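Local coordinates for protein membrane-anchored mycosin mycp1 (PDB 4HVL) that is a subtilisin-like serine protease of the mycosin family and an essential component of the type VII (ESX-1) secretion system of mycobacteria, at residues A[72-80]-A[288-296]. Sequence-based numbering, arbitrary orientation.
Sequences GVNGSPRVP and ALGYGGEPV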
ATOM      1  N   GLY A  72      -7.836   5.657   6.924  1.00 14.53           N
ATOM      2  CA  GLY A  72      -9.024   6.475   6.684  1.00 14.70           C
ATOM      3  C   GLY A  72      -8.726   7.672   5.786  1.00 14.75           C
ATOM      4  O   GLY A  72      -7.553   7.997   5.482  1.00 14.29           O
ATOM      5  N   VAL A  73      -9.801   8.324   5.358  1.00 14.87           N
ATOM      6  CA  VAL A  73      -9.734   9.453   4.434  1.00 15.23           C
ATOM      7  C   VAL A  73     -10.731  10.524   4.856  1.00 15.87           C
ATOM      8  O   VAL A  73     -11.900  10.215   5.156  1.00 15.42           O
ATOM      9  CB  VAL A  73     -10.081   9.024   2.998  1.00 15.27           C
ATOM     10  CG1 VAL A  73     -10.132  10.236   2.069  1.00 15.71           C
ATOM     11  CG2 VAL A  73      -9.062   8.025   2.470  1.00 15.10           C
ATOM     12  N   ASN A  74     -10.263  11.770   4.917  1.00 15.92           N
ATOM     13  CA  ASN A  74     -11.154  12.897   5.068  1.00 16.56           C
ATOM     14  C   ASN A  74     -11.458  13.383   3.666  1.00 16.84           C
ATOM     15  O   ASN A  74     -10.593  13.903   2.979  1.00 16.16           O
ATOM     16  CB  ASN A  74     -10.547  13.982   5.934  1.00 17.08           C
ATOM     17  CG  ASN A  74     -10.410  13.568   7.370  1.00 17.65           C
ATOM     18  OD1 ASN A  74     -11.247  12.834   7.916  1.00 18.07           O
ATOM     19  ND2 ASN A  74      -9.358  14.040   8.005  1.00 17.76           N
ATOM     20  N   GLY A  75     -12.689  13.130   3.239  1.00 17.13           N
ATOM     21  CA  GLY A  75     -13.084  13.263   1.846  1.00 17.40           C
ATOM     22  C   GLY A  75     -13.304  14.700   1.429  1.00 18.15           C
ATOM     23  O   GLY A  75     -13.553  15.578   2.275  1.00 18.67           O
ATOM     24  N   SER A  76     -13.153  14.936   0.129  1.00 18.17           N
ATOM     25  CA  SER A  76     -13.314  16.260  -0.452  1.00 18.72           C
ATOM     26  C   SER A  76     -13.626  16.080  -1.910  1.00 18.47           C
ATOM     27  O   SER A  76     -13.487  14.960  -2.436  1.00 17.92           O
ATOM     28  CB  SER A  76     -12.023  17.073  -0.307  1.00 18.92           C
ATOM     29  OG  SER A  76     -10.971  16.528  -1.108  1.00 18.99           O
ATOM     30  N   PRO A  77     -14.010  17.178  -2.597  1.00 18.41           N
ATOM     31  CA  PRO A  77     -14.276  16.986  -4.006  1.00 18.40           C
ATOM     32  C   PRO A  77     -13.073  16.432  -4.776  1.00 18.24           C
ATOM     33  O   PRO A  77     -13.284  15.627  -5.685  1.00 18.57           O
ATOM     34  CB  PRO A  77     -14.698  18.387  -4.492  1.00 19.27           C
ATOM     35  CG  PRO A  77     -15.261  19.063  -3.271  1.00 19.38           C
ATOM     36  CD  PRO A  77     -14.478  18.486  -2.100  1.00 19.06           C
ATOM     37  N   ARG A  78     -11.839  16.812  -4.414  1.00 18.04           N
ATOM     38  CA  ARG A  78     -10.655  16.293  -5.107  1.00 17.80           C
ATOM     39  C   ARG A  78     -10.234  14.895  -4.706  1.00 17.24           C
ATOM     40  O   ARG A  78      -9.532  14.238  -5.476  1.00 16.78           O
ATOM     41  CB  ARG A  78      -9.470  17.241  -4.981  1.00 18.20           C
ATOM     42  CG  ARG A  78      -9.653  18.477  -5.844  1.00 18.93           C
ATOM     43  CD  ARG A  78      -8.444  19.374  -5.771  1.00 19.04           C
ATOM     44  NE  ARG A  78      -7.344  18.899  -6.612  1.00 18.79           N
ATOM     45  CZ  ARG A  78      -6.167  19.503  -6.699  1.00 18.28           C
ATOM     46  NH1 ARG A  78      -5.928  20.612  -5.993  1.00 18.78           N
ATOM     47  NH2 ARG A  78      -5.238  19.017  -7.501  1.00 17.99           N
ATOM     48  N   VAL A  79     -10.662  14.447  -3.519  1.00 16.82           N
ATOM     49  CA  VAL A  79     -10.436  13.066  -3.056  1.00 16.41           C
ATOM     50  C   VAL A  79     -11.794  12.540  -2.579  1.00 16.85           C
ATOM     51  O   VAL A  79     -12.049  12.494  -1.383  1.00 16.25           O
ATOM     52  CB  VAL A  79      -9.401  13.005  -1.911  1.00 16.28           C
ATOM     53  CG1 VAL A  79      -8.934  11.568  -1.667  1.00 15.79           C
ATOM     54  CG2 VAL A  79      -8.197  13.886  -2.225  1.00 16.28           C
ATOM     55  N   PRO A  80     -12.714  12.248  -3.527  1.00 17.76           N
ATOM     56  CA  PRO A  80     -14.115  11.974  -3.188  1.00 18.35           C
ATOM     57  C   PRO A  80     -14.348  10.546  -2.707  1.00 18.28           C
ATOM     58  O   PRO A  80     -15.115   9.792  -3.309  1.00 18.77           O
ATOM     59  CB  PRO A  80     -14.848  12.243  -4.511  1.00 18.57           C
ATOM     60  CG  PRO A  80     -13.851  11.875  -5.544  1.00 18.23           C
ATOM     61  CD  PRO A  80     -12.529  12.342  -4.989  1.00 18.06           C
ATOM     62  N   ALA A 288       1.067  15.461  -2.307  1.00 15.98           N
ATOM     63  CA  ALA A 288      -0.226  14.812  -2.296  1.00 15.63           C
ATOM     64  C   ALA A 288      -1.272  15.876  -1.959  1.00 15.70           C
ATOM     65  O   ALA A 288      -0.955  17.087  -1.965  1.00 16.36           O
ATOM     66  CB  ALA A 288      -0.197  13.671  -1.276  1.00 15.52           C
ATOM     67  N   LEU A 289      -2.509  15.454  -1.720  1.00 15.38           N
ATOM     68  CA  LEU A 289      -3.574  16.344  -1.261  1.00 15.36           C
ATOM     69  C   LEU A 289      -4.016  16.024   0.157  1.00 15.39           C
ATOM     70  O   LEU A 289      -3.987  14.870   0.598  1.00 14.77           O
ATOM     71  CB  LEU A 289      -4.796  16.256  -2.184  1.00 16.19           C
ATOM     72  CG  LEU A 289      -4.569  16.476  -3.695  1.00 16.02           C
ATOM     73  CD1 LEU A 289      -5.904  16.360  -4.438  1.00 16.57           C
ATOM     74  CD2 LEU A 289      -3.902  17.815  -3.945  1.00 16.27           C
ATOM     75  N   GLY A 290      -4.437  17.064   0.864  1.00 15.67           N
ATOM     76  CA  GLY A 290      -4.895  16.946   2.241  1.00 15.76           C
ATOM     77  C   GLY A 290      -6.405  16.844   2.365  1.00 16.10           C
ATOM     78  O   GLY A 290      -7.119  16.511   1.396  1.00 15.91           O
ATOM     79  N   TYR A 291      -6.886  17.172   3.563  1.00 16.40           N
ATOM     80  CA  TYR A 291      -8.271  16.967   3.946  1.00 17.06           C
ATOM     81  C   TYR A 291      -9.254  17.874   3.204  1.00 17.79           C
ATOM     82  O   TYR A 291     -10.452  17.623   3.232  1.00 18.20           O
ATOM     83  CB  TYR A 291      -8.456  17.180   5.458  1.00 17.48           C
ATOM     84  CG  TYR A 291      -7.574  16.331   6.372  1.00 17.29           C
ATOM     85  CD1 TYR A 291      -7.052  15.097   5.950  1.00 16.73           C
ATOM     86  CD2 TYR A 291      -7.296  16.743   7.679  1.00 17.72           C
ATOM     87  CE1 TYR A 291      -6.248  14.320   6.784  1.00 16.78           C
ATOM     88  CE2 TYR A 291      -6.504  15.967   8.515  1.00 17.97           C
ATOM     89  CZ  TYR A 291      -5.968  14.761   8.059  1.00 17.43           C
ATOM     90  OH  TYR A 291      -5.205  13.975   8.900  1.00 17.73           O
ATOM     91  N   GLY A 292      -8.757  18.937   2.580  1.00 17.89           N
ATOM     92  CA  GLY A 292      -9.615  19.825   1.794  1.00 18.86           C
ATOM     93  C   GLY A 292      -9.350  19.680   0.298  1.00 19.05           C
ATOM     94  O   GLY A 292      -9.910  20.407  -0.490  1.00 19.73           O
ATOM     95  N   GLY A 293      -8.502  18.737  -0.090  1.00 18.98           N
ATOM     96  CA  GLY A 293      -8.074  18.629  -1.483  1.00 19.22           C
ATOM     97  C   GLY A 293      -6.997  19.625  -1.861  1.00 19.22           C
ATOM     98  O   GLY A 293      -6.744  19.846  -3.057  1.00 20.38           O
ATOM     99  N   GLU A 294      -6.348  20.200  -0.840  1.00 18.95           N
ATOM    100  CA  GLU A 294      -5.265  21.184  -0.997  1.00 19.00           C
ATOM    101  C   GLU A 294      -3.917  20.482  -1.135  1.00 18.19           C
ATOM    102  O   GLU A 294      -3.660  19.496  -0.451  1.00 18.08           O
ATOM    103  CB  GLU A 294      -5.244  22.144   0.225  1.00 19.43           C
ATOM    104  CG  GLU A 294      -4.521  21.663   1.495  1.00 19.15           C
ATOM    105  CD  GLU A 294      -5.230  20.591   2.338  1.00 19.23           C
ATOM    106  OE1 GLU A 294      -6.267  20.047   1.924  1.00 19.07           O
ATOM    107  OE2 GLU A 294      -4.747  20.286   3.466  1.00 19.31           O
ATOM    108  N   PRO A 295      -3.030  20.998  -1.998  1.00 18.49           N
ATOM    109  CA  PRO A 295      -1.737  20.333  -2.112  1.00 17.82           C
ATOM    110  C   PRO A 295      -0.941  20.375  -0.791  1.00 17.73           C
ATOM    111  O   PRO A 295      -0.964  21.382  -0.076  1.00 18.15           O
ATOM    112  CB  PRO A 295      -1.012  21.104  -3.224  1.00 18.64           C
ATOM    113  CG  PRO A 295      -1.873  22.247  -3.605  1.00 19.23           C
ATOM    114  CD  PRO A 295      -3.158  22.192  -2.859  1.00 19.06           C
ATOM    115  N   VAL A 296      -0.299  19.253  -0.465  1.00 16.56           N
ATOM    116  CA  VAL A 296       0.556  19.153   0.696  1.00 16.48           C
ATOM    117  C   VAL A 296       1.856  18.424   0.354  1.00 16.02           C
ATOM    118  O   VAL A 296       1.889  17.585  -0.556  1.00 15.63           O
ATOM    119  CB  VAL A 296      -0.130  18.399   1.857  1.00 16.56           C
ATOM    120  CG1 VAL A 296      -1.228  19.250   2.476  1.00 16.85           C
ATOM    121  CG2 VAL A 296      -0.653  17.023   1.408  1.00 16.02           C
TER
HETATM  122  O   HOH W   1      -9.566  15.188   0.704  1.00 13.94           O
HETATM  123  O   HOH W   2     -12.350  16.351   4.599  1.00 31.72           O
HETATM  124  O   HOH W   3     -13.233  18.525   2.626  1.00 50.50           O
HETATM  125  O   HOH W   4     -11.273  19.335  -2.941  1.00 19.14           O
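Asn74, Ser76 and Arg78 face Tyr291, Gly292 and Gly293 in turn, every second residue of an irregular loop set against successive residues of a type I beta turn from Gly290 to Gly293. Water does much of the joining. One molecule gives its protons to Asn74 O and Gly290 O and accepts from Ser76 OG at 2.7 Å; another links Arg78 N with Gly292 O. Ser76 OG, held between its backbone N and carbonyl carbon (chi1 68°), reaches forward along its own loop and accepts from Val79 N at 3.2 Å, an ST motif. Gly293 passes close by, its CA 3.6 Å from Ser76 OG and 4.0 Å from Arg78 CB.

At one end Asn74 ND2 sits 3.1 Å above the centre of the Tyr291 ring, its amide plane nearly upright on the ring (82°), while OD1 accepts from Asp97 N and the Tyr291 hydroxyl bonds Ala30 O. At the other, Leu289 CD1 lies over one face of the Arg78 guanidinium, 3.6 Å from NE, and Val79 CG2 meets the same methyl at 4.0 Å. A bend at chi3 (79°) carries the guanidinium past Gly293 O to its salt bridge with Asp117.

The arrangement packs a beta-hairpin against the loop following parallel strand 65-70 of the subtilisin fold, with Tyr291 about 7 Å, side chain to side chain, from His101 of the predicted catalytic triad.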